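Local coordinates for protein globin III, extracellular (PDB 1X9F) that probably binds and carries oxygen on its haem, as one globin subunit of the extracellular haemoglobin (erythrocruorin) of the earthworm Lumbricus terrestris, at residues 67-70 with 71-75; 96-99 with 100-103; 112-115 with 116-120. One frame throughout, in Å; residues are numbered along the deposited sequence.

Contact 1: residues 67-70 with 71-75; sequences FSAH and ALRIL. With HEM (protoporphyrin IX containing Fe), chain R; CMO (carbon monoxide), chain S.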
loop_
_atom_site.group_PDB
_atom_site.type_symbol
_atom_site.label_atom_id
_atom_site.label_comp_id
_atom_site.label_asym_id
_atom_site.label_seq_id
_atom_site.Cartn_x
_atom_site.Cartn_y
_atom_site.Cartn_z
ATOM N N PHE C 67 -3.012 -33.732 -35.376
ATOM C CA PHE C 67 -3.888 -32.636 -34.986
ATOM C C PHE C 67 -3.154 -31.633 -34.101
ATOM O O PHE C 67 -3.350 -30.422 -34.231
ATOM C CB PHE C 67 -5.176 -33.137 -34.321
ATOM C CG PHE C 67 -6.266 -32.105 -34.294
ATOM C CD1 PHE C 67 -6.755 -31.564 -35.485
ATOM C CD2 PHE C 67 -6.784 -31.645 -33.087
ATOM C CE1 PHE C 67 -7.753 -30.592 -35.476
ATOM C CE2 PHE C 67 -7.784 -30.676 -33.067
ATOM C CZ PHE C 67 -8.270 -30.148 -34.265
ATOM N N SER C 68 -2.298 -32.151 -33.222
ATOM C CA SER C 68 -1.462 -31.320 -32.366
ATOM C C SER C 68 -0.643 -30.308 -33.159
ATOM O O SER C 68 -0.682 -29.114 -32.856
ATOM C CB SER C 68 -0.540 -32.179 -31.498
ATOM O OG SER C 68 -1.256 -32.772 -30.430
ATOM N N ALA C 69 0.094 -30.781 -34.167
ATOM C CA ALA C 69 0.886 -29.894 -35.024
ATOM C C ALA C 69 0.003 -28.824 -35.651
ATOM O O ALA C 69 0.356 -27.639 -35.681
ATOM C CB ALA C 69 1.611 -30.689 -36.101
ATOM N N HIS C 70 -1.156 -29.249 -36.130
ATOM C CA HIS C 70 -2.079 -28.329 -36.738
ATOM C C HIS C 70 -2.538 -27.248 -35.756
ATOM O O HIS C 70 -2.642 -26.074 -36.116
ATOM C CB HIS C 70 -3.269 -29.102 -37.256
ATOM C CG HIS C 70 -4.362 -28.227 -37.754
ATOM N ND1 HIS C 70 -4.296 -27.583 -38.969
ATOM C CD2 HIS C 70 -5.546 -27.883 -37.201
ATOM C CE1 HIS C 70 -5.401 -26.885 -39.147
ATOM N NE2 HIS C 70 -6.175 -27.049 -38.088
ATOM N N ALA C 71 -2.820 -27.650 -34.523
ATOM C CA ALA C 71 -3.283 -26.714 -33.511
ATOM C C ALA C 71 -2.206 -25.673 -33.223
ATOM O O ALA C 71 -2.516 -24.494 -33.047
ATOM C CB ALA C 71 -3.678 -27.450 -32.250
ATOM N N LEU C 72 -0.947 -26.110 -33.186
ATOM C CA LEU C 72 0.188 -25.193 -33.086
ATOM C C LEU C 72 0.194 -24.241 -34.268
ATOM O O LEU C 72 0.480 -23.051 -34.124
ATOM C CB LEU C 72 1.512 -25.964 -33.058
ATOM C CG LEU C 72 1.847 -26.693 -31.758
ATOM C CD1 LEU C 72 3.007 -27.640 -31.970
ATOM C CD2 LEU C 72 2.170 -25.699 -30.644
ATOM N N ARG C 73 -0.131 -24.783 -35.437
ATOM C CA ARG C 73 -0.105 -24.027 -36.677
ATOM C C ARG C 73 -1.124 -22.885 -36.676
ATOM O O ARG C 73 -0.762 -21.743 -36.961
ATOM C CB ARG C 73 -0.304 -24.963 -37.868
ATOM C CG ARG C 73 0.736 -24.776 -38.962
ATOM C CD ARG C 73 1.324 -26.077 -39.487
ATOM N NE ARG C 73 0.276 -27.026 -39.846
ATOM C CZ ARG C 73 0.358 -28.342 -39.698
ATOM N NH1 ARG C 73 1.449 -28.908 -39.190
ATOM N NH2 ARG C 73 -0.672 -29.103 -40.054
ATOM N N ILE C 74 -2.383 -23.185 -36.349
ATOM C CA ILE C 74 -3.417 -22.146 -36.259
ATOM C C ILE C 74 -3.130 -21.141 -35.149
ATOM O O ILE C 74 -3.361 -19.937 -35.309
ATOM C CB ILE C 74 -4.824 -22.733 -36.022
ATOM C CG1 ILE C 74 -5.810 -21.578 -35.772
ATOM C CG2 ILE C 74 -4.822 -23.711 -34.842
ATOM C CD1 ILE C 74 -7.251 -21.986 -35.371
ATOM N N LEU C 75 -2.652 -21.647 -34.018
ATOM C CA LEU C 75 -2.372 -20.804 -32.870
ATOM C C LEU C 75 -1.234 -19.847 -33.177
ATOM O O LEU C 75 -1.250 -18.701 -32.727
ATOM C CB LEU C 75 -2.029 -21.651 -31.642
ATOM C CG LEU C 75 -2.849 -21.388 -30.375
ATOM C CD1 LEU C 75 -2.762 -19.937 -29.906
ATOM C CD2 LEU C 75 -4.301 -21.793 -30.583
HETATM C CHA HEM R . -5.152 -24.468 -42.037
HETATM C CHB HEM R . -4.674 -20.295 -39.505
HETATM C CHC HEM R . -9.462 -20.234 -38.567
HETATM C CHD HEM R . -9.984 -24.211 -41.402
HETATM C C1A HEM R . -4.552 -23.309 -41.347
HETATM C C2A HEM R . -3.173 -23.108 -41.339
HETATM C C3A HEM R . -2.979 -21.865 -40.587
HETATM C C4A HEM R . -4.369 -21.514 -40.253
HETATM C CMA HEM R . -1.706 -21.134 -40.242
HETATM C CAA HEM R . -2.106 -23.974 -41.954
HETATM C CBA HEM R . -1.670 -23.385 -43.282
HETATM C CGA HEM R . -0.575 -24.265 -43.824
HETATM O O1A HEM R . 0.588 -24.102 -43.399
HETATM O O2A HEM R . -0.878 -25.127 -44.675
HETATM C C1B HEM R . -5.989 -19.901 -39.009
HETATM C C2B HEM R . -6.129 -18.792 -38.183
HETATM C C3B HEM R . -7.461 -18.838 -37.934
HETATM C C4B HEM R . -8.036 -19.894 -38.609
HETATM C CMB HEM R . -5.097 -17.809 -37.678
HETATM C CAB HEM R . -8.098 -17.919 -37.203
HETATM C CBB HEM R . -8.400 -16.886 -36.364
HETATM C C1C HEM R . -10.045 -21.379 -39.287
HETATM C C2C HEM R . -11.399 -21.667 -39.219
HETATM C C3C HEM R . -11.511 -22.764 -40.030
HETATM C C4C HEM R . -10.255 -23.088 -40.490
HETATM C CMC HEM R . -12.487 -20.933 -38.477
HETATM C CAC HEM R . -12.762 -23.522 -40.282
HETATM C CBC HEM R . -13.511 -23.595 -41.460
HETATM C C1D HEM R . -8.662 -24.665 -41.859
HETATM C C2D HEM R . -8.513 -25.830 -42.609
HETATM C C3D HEM R . -7.157 -25.942 -42.821
HETATM C C4D HEM R . -6.595 -24.766 -42.117
HETATM C CMD HEM R . -9.611 -26.748 -43.095
HETATM C CAD HEM R . -6.419 -27.014 -43.577
HETATM C CBD HEM R . -6.153 -28.154 -42.603
HETATM C CGD HEM R . -5.307 -29.155 -43.337
HETATM O O1D HEM R . -5.869 -30.066 -43.980
HETATM O O2D HEM R . -4.071 -29.014 -43.271
HETATM N NA HEM R . -5.311 -22.360 -40.728
HETATM N NB HEM R . -7.114 -20.615 -39.298
HETATM N NC HEM R . -9.313 -22.226 -40.068
HETATM N ND HEM R . -7.532 -23.988 -41.527
HETATM FE FE HEM R . -7.319 -22.284 -40.441
HETATM C C CMO S . -7.064 -23.700 -38.594
HETATM O O CMO S . -7.416 -24.235 -37.557
HETATM O O HOH W 1 -2.699 -27.288 -41.344
#

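Contact 2: residues 96-99 with 100-103; sequences DHLA and HQHE. With HEM (protoporphyrin IX containing Fe), chain R; PO4 (phosphate ion), chain Q.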
loop_
_atom_site.group_PDB
_atom_site.type_symbol
_atom_site.label_atom_id
_atom_site.label_comp_id
_atom_site.label_asym_id
_atom_site.label_seq_id
_atom_site.Cartn_x
_atom_site.Cartn_y
_atom_site.Cartn_z
ATOM N N ASP C 96 -3.747 -11.759 -45.718
ATOM C CA ASP C 96 -4.038 -12.086 -47.108
ATOM C C ASP C 96 -3.486 -13.466 -47.476
ATOM O O ASP C 96 -4.181 -14.265 -48.106
ATOM C CB ASP C 96 -3.481 -11.007 -48.035
ATOM C CG ASP C 96 -4.008 -11.123 -49.444
ATOM O OD1 ASP C 96 -5.238 -10.998 -49.646
ATOM O OD2 ASP C 96 -3.259 -11.335 -50.422
ATOM N N HIS C 97 -2.244 -13.736 -47.078
ATOM C CA HIS C 97 -1.650 -15.065 -47.217
ATOM C C HIS C 97 -2.516 -16.146 -46.558
ATOM O O HIS C 97 -2.827 -17.160 -47.189
ATOM C CB HIS C 97 -0.240 -15.062 -46.630
ATOM C CG HIS C 97 0.524 -16.328 -46.865
ATOM N ND1 HIS C 97 1.186 -16.594 -48.044
ATOM C CD2 HIS C 97 0.742 -17.396 -46.062
ATOM C CE1 HIS C 97 1.778 -17.772 -47.959
ATOM N NE2 HIS C 97 1.527 -18.279 -46.765
ATOM N N LEU C 98 -2.907 -15.928 -45.302
ATOM C CA LEU C 98 -3.849 -16.829 -44.641
ATOM C C LEU C 98 -5.153 -16.945 -45.434
ATOM O O LEU C 98 -5.703 -18.040 -45.577
ATOM C CB LEU C 98 -4.127 -16.383 -43.198
ATOM C CG LEU C 98 -2.985 -16.556 -42.185
ATOM C CD1 LEU C 98 -3.194 -15.678 -40.952
ATOM C CD2 LEU C 98 -2.816 -18.015 -41.780
ATOM N N ALA C 99 -5.638 -15.815 -45.948
ATOM C CA ALA C 99 -6.844 -15.798 -46.766
ATOM C C ALA C 99 -6.741 -16.792 -47.919
ATOM O O ALA C 99 -7.640 -17.616 -48.093
ATOM C CB ALA C 99 -7.141 -14.397 -47.278
ATOM N N HIS C 100 -5.649 -16.728 -48.685
ATOM C CA HIS C 100 -5.413 -17.677 -49.778
ATOM C C HIS C 100 -5.411 -19.116 -49.293
ATOM O O HIS C 100 -6.057 -19.977 -49.895
ATOM C CB HIS C 100 -4.109 -17.363 -50.517
ATOM C CG HIS C 100 -4.143 -16.061 -51.250
ATOM N ND1 HIS C 100 -4.944 -15.853 -52.353
ATOM C CD2 HIS C 100 -3.500 -14.892 -51.025
ATOM C CE1 HIS C 100 -4.780 -14.615 -52.784
ATOM N NE2 HIS C 100 -3.917 -14.007 -51.990
ATOM N N GLN C 101 -4.693 -19.371 -48.200
ATOM C CA GLN C 101 -4.584 -20.725 -47.666
ATOM C C GLN C 101 -5.944 -21.356 -47.332
ATOM O O GLN C 101 -6.108 -22.566 -47.504
ATOM C CB GLN C 101 -3.650 -20.772 -46.447
ATOM C CG GLN C 101 -2.175 -20.487 -46.777
ATOM C CD GLN C 101 -1.267 -20.610 -45.561
ATOM O OE1 GLN C 101 -1.580 -20.092 -44.487
ATOM N NE2 GLN C 101 -0.135 -21.290 -45.730
ATOM N N HIS C 102 -6.911 -20.559 -46.864
ATOM C CA HIS C 102 -8.244 -21.116 -46.567
ATOM C C HIS C 102 -9.112 -21.184 -47.814
ATOM O O HIS C 102 -9.965 -22.063 -47.938
ATOM C CB HIS C 102 -8.949 -20.348 -45.432
ATOM C CG HIS C 102 -8.315 -20.558 -44.091
ATOM N ND1 HIS C 102 -7.127 -19.957 -43.737
ATOM C CD2 HIS C 102 -8.680 -21.323 -43.035
ATOM C CE1 HIS C 102 -6.791 -20.335 -42.516
ATOM N NE2 HIS C 102 -7.719 -21.160 -42.067
ATOM N N GLU C 103 -8.876 -20.256 -48.734
ATOM C CA GLU C 103 -9.573 -20.198 -50.008
ATOM C C GLU C 103 -9.444 -21.529 -50.760
ATOM O O GLU C 103 -10.436 -22.048 -51.285
ATOM C CB GLU C 103 -9.007 -19.015 -50.807
ATOM C CG GLU C 103 -9.343 -18.932 -52.287
ATOM C CD GLU C 103 -8.364 -18.037 -53.038
ATOM O OE1 GLU C 103 -7.190 -18.443 -53.200
ATOM O OE2 GLU C 103 -8.766 -16.935 -53.471
HETATM C CHA HEM R . -5.152 -24.468 -42.037
HETATM C CHB HEM R . -4.674 -20.295 -39.505
HETATM C CHC HEM R . -9.462 -20.234 -38.567
HETATM C CHD HEM R . -9.984 -24.211 -41.402
HETATM C C1A HEM R . -4.552 -23.309 -41.347
HETATM C C2A HEM R . -3.173 -23.108 -41.339
HETATM C C3A HEM R . -2.979 -21.865 -40.587
HETATM C C4A HEM R . -4.369 -21.514 -40.253
HETATM C CMA HEM R . -1.706 -21.134 -40.242
HETATM C CAA HEM R . -2.106 -23.974 -41.954
HETATM C CBA HEM R . -1.670 -23.385 -43.282
HETATM C CGA HEM R . -0.575 -24.265 -43.824
HETATM O O1A HEM R . 0.588 -24.102 -43.399
HETATM O O2A HEM R . -0.878 -25.127 -44.675
HETATM C C1B HEM R . -5.989 -19.901 -39.009
HETATM C C2B HEM R . -6.129 -18.792 -38.183
HETATM C C3B HEM R . -7.461 -18.838 -37.934
HETATM C C4B HEM R . -8.036 -19.894 -38.609
HETATM C CMB HEM R . -5.097 -17.809 -37.678
HETATM C CAB HEM R . -8.098 -17.919 -37.203
HETATM C CBB HEM R . -8.400 -16.886 -36.364
HETATM C C1C HEM R . -10.045 -21.379 -39.287
HETATM C C2C HEM R . -11.399 -21.667 -39.219
HETATM C C3C HEM R . -11.511 -22.764 -40.030
HETATM C C4C HEM R . -10.255 -23.088 -40.490
HETATM C CMC HEM R . -12.487 -20.933 -38.477
HETATM C CAC HEM R . -12.762 -23.522 -40.282
HETATM C CBC HEM R . -13.511 -23.595 -41.460
HETATM C C1D HEM R . -8.662 -24.665 -41.859
HETATM C C2D HEM R . -8.513 -25.830 -42.609
HETATM C C3D HEM R . -7.157 -25.942 -42.821
HETATM C C4D HEM R . -6.595 -24.766 -42.117
HETATM C CMD HEM R . -9.611 -26.748 -43.095
HETATM C CAD HEM R . -6.419 -27.014 -43.577
HETATM C CBD HEM R . -6.153 -28.154 -42.603
HETATM C CGD HEM R . -5.307 -29.155 -43.337
HETATM O O1D HEM R . -5.869 -30.066 -43.980
HETATM O O2D HEM R . -4.071 -29.014 -43.271
HETATM N NA HEM R . -5.311 -22.360 -40.728
HETATM N NB HEM R . -7.114 -20.615 -39.298
HETATM N NC HEM R . -9.313 -22.226 -40.068
HETATM N ND HEM R . -7.532 -23.988 -41.527
HETATM FE FE HEM R . -7.319 -22.284 -40.441
HETATM P P PO4 Q . 0.115 -14.723 -50.669
HETATM O O1 PO4 Q . 0.072 -14.262 -52.115
HETATM O O2 PO4 Q . 1.533 -15.093 -50.278
HETATM O O3 PO4 Q . -0.771 -15.941 -50.501
HETATM O O4 PO4 Q . -0.383 -13.586 -49.798
#

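Contact 3: residues 112-115 with 116-120; sequences HFKK and FGEIL. With HEM (protoporphyrin IX containing Fe), chain R.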
loop_
_atom_site.group_PDB
_atom_site.type_symbol
_atom_site.label_atom_id
_atom_site.label_comp_id
_atom_site.label_asym_id
_atom_site.label_seq_id
_atom_site.Cartn_x
_atom_site.Cartn_y
_atom_site.Cartn_z
ATOM N N HIS C 112 -18.247 -20.352 -40.678
ATOM C CA HIS C 112 -17.341 -21.040 -39.771
ATOM C C HIS C 112 -16.484 -20.040 -38.994
ATOM O O HIS C 112 -16.247 -20.217 -37.798
ATOM C CB HIS C 112 -16.413 -21.972 -40.542
ATOM C CG HIS C 112 -17.104 -23.075 -41.286
ATOM N ND1 HIS C 112 -16.504 -23.725 -42.342
ATOM C CD2 HIS C 112 -18.313 -23.663 -41.120
ATOM C CE1 HIS C 112 -17.312 -24.665 -42.797
ATOM N NE2 HIS C 112 -18.417 -24.649 -42.074
ATOM N N PHE C 113 -16.017 -19.001 -39.683
ATOM C CA PHE C 113 -15.200 -17.971 -39.055
ATOM C C PHE C 113 -15.987 -17.093 -38.092
ATOM O O PHE C 113 -15.420 -16.566 -37.132
ATOM C CB PHE C 113 -14.503 -17.124 -40.113
ATOM C CG PHE C 113 -13.229 -17.728 -40.615
ATOM C CD1 PHE C 113 -13.250 -18.753 -41.554
ATOM C CD2 PHE C 113 -12.000 -17.275 -40.143
ATOM C CE1 PHE C 113 -12.065 -19.323 -42.019
ATOM C CE2 PHE C 113 -10.814 -17.832 -40.602
ATOM C CZ PHE C 113 -10.846 -18.860 -41.544
ATOM N N LYS C 114 -17.285 -16.934 -38.339
ATOM C CA LYS C 114 -18.125 -16.176 -37.417
ATOM C C LYS C 114 -18.324 -16.940 -36.117
ATOM O O LYS C 114 -18.367 -16.346 -35.039
ATOM C CB LYS C 114 -19.477 -15.841 -38.039
ATOM C CG LYS C 114 -20.388 -15.064 -37.101
ATOM C CD LYS C 114 -21.655 -14.655 -37.812
ATOM C CE LYS C 114 -22.584 -13.924 -36.868
ATOM N NZ LYS C 114 -23.811 -13.443 -37.612
ATOM N N LYS C 115 -18.433 -18.258 -36.234
ATOM C CA LYS C 115 -18.571 -19.125 -35.080
ATOM C C LYS C 115 -17.269 -19.163 -34.291
ATOM O O LYS C 115 -17.277 -19.043 -33.066
ATOM C CB LYS C 115 -18.948 -20.532 -35.534
ATOM C CG LYS C 115 -20.172 -21.083 -34.845
ATOM C CD LYS C 115 -20.035 -21.019 -33.338
ATOM C CE LYS C 115 -21.350 -21.354 -32.657
ATOM N NZ LYS C 115 -22.460 -20.440 -33.083
ATOM N N PHE C 116 -16.159 -19.330 -35.004
ATOM C CA PHE C 116 -14.844 -19.343 -34.383
ATOM C C PHE C 116 -14.629 -18.099 -33.523
ATOM O O PHE C 116 -14.196 -18.206 -32.374
ATOM C CB PHE C 116 -13.753 -19.483 -35.442
ATOM C CG PHE C 116 -12.412 -19.829 -34.875
ATOM C CD1 PHE C 116 -11.370 -18.909 -34.917
ATOM C CD2 PHE C 116 -12.191 -21.070 -34.277
ATOM C CE1 PHE C 116 -10.121 -19.219 -34.384
ATOM C CE2 PHE C 116 -10.947 -21.391 -33.738
ATOM C CZ PHE C 116 -9.909 -20.462 -33.790
ATOM N N GLY C 117 -14.970 -16.933 -34.069
ATOM C CA GLY C 117 -14.941 -15.675 -33.326
ATOM C C GLY C 117 -15.699 -15.713 -32.012
ATOM O O GLY C 117 -15.216 -15.195 -31.003
ATOM N N GLU C 118 -16.886 -16.316 -32.024
ATOM C CA GLU C 118 -17.683 -16.460 -30.807
ATOM C C GLU C 118 -16.996 -17.397 -29.831
ATOM O O GLU C 118 -16.889 -17.083 -28.645
ATOM C CB GLU C 118 -19.079 -16.996 -31.113
ATOM C CG GLU C 118 -19.898 -16.140 -32.061
ATOM C CD GLU C 118 -21.049 -16.909 -32.686
ATOM O OE1 GLU C 118 -21.753 -16.324 -33.534
ATOM O OE2 GLU C 118 -21.253 -18.093 -32.334
ATOM N N ILE C 119 -16.540 -18.547 -30.325
ATOM C CA ILE C 119 -15.831 -19.511 -29.483
ATOM C C ILE C 119 -14.570 -18.880 -28.880
ATOM O O ILE C 119 -14.267 -19.083 -27.702
ATOM C CB ILE C 119 -15.506 -20.810 -30.267
ATOM C CG1 ILE C 119 -16.798 -21.538 -30.647
ATOM C CG2 ILE C 119 -14.604 -21.737 -29.442
ATOM C CD1 ILE C 119 -16.619 -22.617 -31.694
ATOM N N LEU C 120 -13.862 -18.098 -29.692
ATOM C CA LEU C 120 -12.638 -17.423 -29.284
ATOM C C LEU C 120 -12.925 -16.357 -28.227
ATOM O O LEU C 120 -12.172 -16.207 -27.264
ATOM C CB LEU C 120 -11.972 -16.806 -30.515
ATOM C CG LEU C 120 -10.489 -16.438 -30.551
ATOM C CD1 LEU C 120 -9.603 -17.517 -29.945
ATOM C CD2 LEU C 120 -10.092 -16.173 -31.993
HETATM C CHA HEM R . -5.152 -24.468 -42.037
HETATM C CHB HEM R . -4.674 -20.295 -39.505
HETATM C CHC HEM R . -9.462 -20.234 -38.567
HETATM C CHD HEM R . -9.984 -24.211 -41.402
HETATM C C1A HEM R . -4.552 -23.309 -41.347
HETATM C C2A HEM R . -3.173 -23.108 -41.339
HETATM C C3A HEM R . -2.979 -21.865 -40.587
HETATM C C4A HEM R . -4.369 -21.514 -40.253
HETATM C CMA HEM R . -1.706 -21.134 -40.242
HETATM C CAA HEM R . -2.106 -23.974 -41.954
HETATM C CBA HEM R . -1.670 -23.385 -43.282
HETATM C CGA HEM R . -0.575 -24.265 -43.824
HETATM O O1A HEM R . 0.588 -24.102 -43.399
HETATM O O2A HEM R . -0.878 -25.127 -44.675
HETATM C C1B HEM R . -5.989 -19.901 -39.009
HETATM C C2B HEM R . -6.129 -18.792 -38.183
HETATM C C3B HEM R . -7.461 -18.838 -37.934
HETATM C C4B HEM R . -8.036 -19.894 -38.609
HETATM C CMB HEM R . -5.097 -17.809 -37.678
HETATM C CAB HEM R . -8.098 -17.919 -37.203
HETATM C CBB HEM R . -8.400 -16.886 -36.364
HETATM C C1C HEM R . -10.045 -21.379 -39.287
HETATM C C2C HEM R . -11.399 -21.667 -39.219
HETATM C C3C HEM R . -11.511 -22.764 -40.030
HETATM C C4C HEM R . -10.255 -23.088 -40.490
HETATM C CMC HEM R . -12.487 -20.933 -38.477
HETATM C CAC HEM R . -12.762 -23.522 -40.282
HETATM C CBC HEM R . -13.511 -23.595 -41.460
HETATM C C1D HEM R . -8.662 -24.665 -41.859
HETATM C C2D HEM R . -8.513 -25.830 -42.609
HETATM C C3D HEM R . -7.157 -25.942 -42.821
HETATM C C4D HEM R . -6.595 -24.766 -42.117
HETATM C CMD HEM R . -9.611 -26.748 -43.095
HETATM C CAD HEM R . -6.419 -27.014 -43.577
HETATM C CBD HEM R . -6.153 -28.154 -42.603
HETATM C CGD HEM R . -5.307 -29.155 -43.337
HETATM O O1D HEM R . -5.869 -30.066 -43.980
HETATM O O2D HEM R . -4.071 -29.014 -43.271
HETATM N NA HEM R . -5.311 -22.360 -40.728
HETATM N NB HEM R . -7.114 -20.615 -39.298
HETATM N NC HEM R . -9.313 -22.226 -40.068
HETATM N ND HEM R . -7.532 -23.988 -41.527
HETATM FE FE HEM R . -7.319 -22.284 -40.441
#

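Contact 1: residues 67-70 with 71-75
H70 and R73, one helical turn apart, share a water molecule on the distal side of the haem, where helix 65-83 (helix E of the globin fold) walls the pocket and H70 is the distal histidine. The water lies 2.9 Å from H70 ND1, accepts a hydrogen bond from R73 NH2 (3.0 Å) and donates one to the propionate oxygen O2D of the haem (2.9 Å), so two side chains and the cofactor meet at one oxygen. It sits at the edge of both flat groups, near the plane of each, although the imidazole and guanidinium planes stand 72° apart. At the other nitrogen of the ring, H70 NE2 faces the bound carbon monoxide, with a weak, bent hydrogen bond to its O (3.1 Å). CG of H70 is anti to the backbone N (chi1 173°), and this swings the ring from the helix over the haem. With an alanine at H70, the bound ligand would probably lose its polar neighbour and the water one of its three partners. R73 bends back at chi2 and chi3, laying one guanidinium face over CA of H70, while NH1 comes to 3.6 Å from A69 CB; NH1 also forms a salt bridge with E88 of the Globin II chain. Backbone bonds from A71 N to F67 O, L72 N to S68 O, R73 N to A69 O and I74 N to H70 O carry the helix through the site. F54 meets the H70 ring, and L40 of helix 28-46 packs on it. I74 adds apolar surface to the pocket: CG2 lies 3.5 Å from H70 O within the helix turn, and CB is 3.4 Å from the O of carbon monoxide.

Contact 2: residues 96-99 with 100-103
H100 NE2 reaches back one turn to D96 OD2 in a weak hydrogen bond (3.2 Å), its ring nearly square to the carboxylate (82°). A phosphate, probably from the crystallisation liquor, lies beside this ring; it takes a straight bond from H97 ND1 to its O2 (2.7 Å) and another from R50 of the Globin II chain. Q101 comes next, extended beyond CG, with its amide NE2 3.6 Å from H97 NE2 and its OE1 beside L98 CD2. This face of the helix also meets a second haem, whose O1A is hydrogen-bonded by H97 NE2. H102 is the proximal histidine of the globin fold: its NE2 binds the haem iron at 2.0 Å. At the other side of the ring, ND1 donates almost linearly (174°) to L98 O at 3.0 Å, in the ring plane but well above the carbonyl plane. L98 O also accepts the backbone N of H102; the ring, held by L98 O at ND1 and by the iron at NE2, has its rotation fixed. E103 N closes the series on A99 O. L98 and H102 rest on I147 of helix 133-148, and F113 of helix 110-127 meets the H102 ring edge-to-face.

Contact 3: residues 112-115 with 116-120
K115 and E118 cross at the outer side of helix 110-127, helix G of the globin fold, and close a salt bridge one turn apart: NZ lies 2.7 Å from OE2, on that oxygen's syn lone pair. The lysine gets there by bending at chi2 and chi4 (-54° and -58°), whereas the glutamate stays extended. K115 CD also lies 4.1 Å from I119 CD1. On the surface side K114 runs fully extended, its CG 4.0 Å from E118 OE1, with the charged ends too far apart for a contact. The aromatic rings leave the helix for the haem instead. The haem methyl CMC sits over the centre of one face of F113, 3.8 Å from its CD1. The same methyl reaches F116 CB. F116 points its edge at the vinyl atom CBB, with CE1 3.5 Å away. H112 lies against the other vinyl at CBC, while its NE2 is held by E49 through a hydrogen bond. F116 and I119 both pack on L39 of helix 28-46. The helix is thus amphipathic here: a charge pair lies on its outer side, and nonpolar contacts from F113 and F116, with H112 beside them, hold the methyl and vinyl edge of the porphyrin by packing.

The three contacts follow one another along the chain on helices 65-83, 88-103 and 110-127, the E, F and G helices of a single globin fold, with centres 16 to 17 Å apart. One haem joins them. Contact 1 faces its distal side and contact 2 its proximal side; these two do not touch, their nearest atoms being about 6 Å apart. Contact 3 lines the porphyrin edge and touches both: I74 CD1 lies 3.4 Å from F116 CZ, and H102 CD2 3.6 Å from F113 CZ. Ligand side, iron ligand and haem rim are therefore packed into one pocket, as expected of a haem-binding globin, while contacts 1 and 2 also meet the Globin II chain.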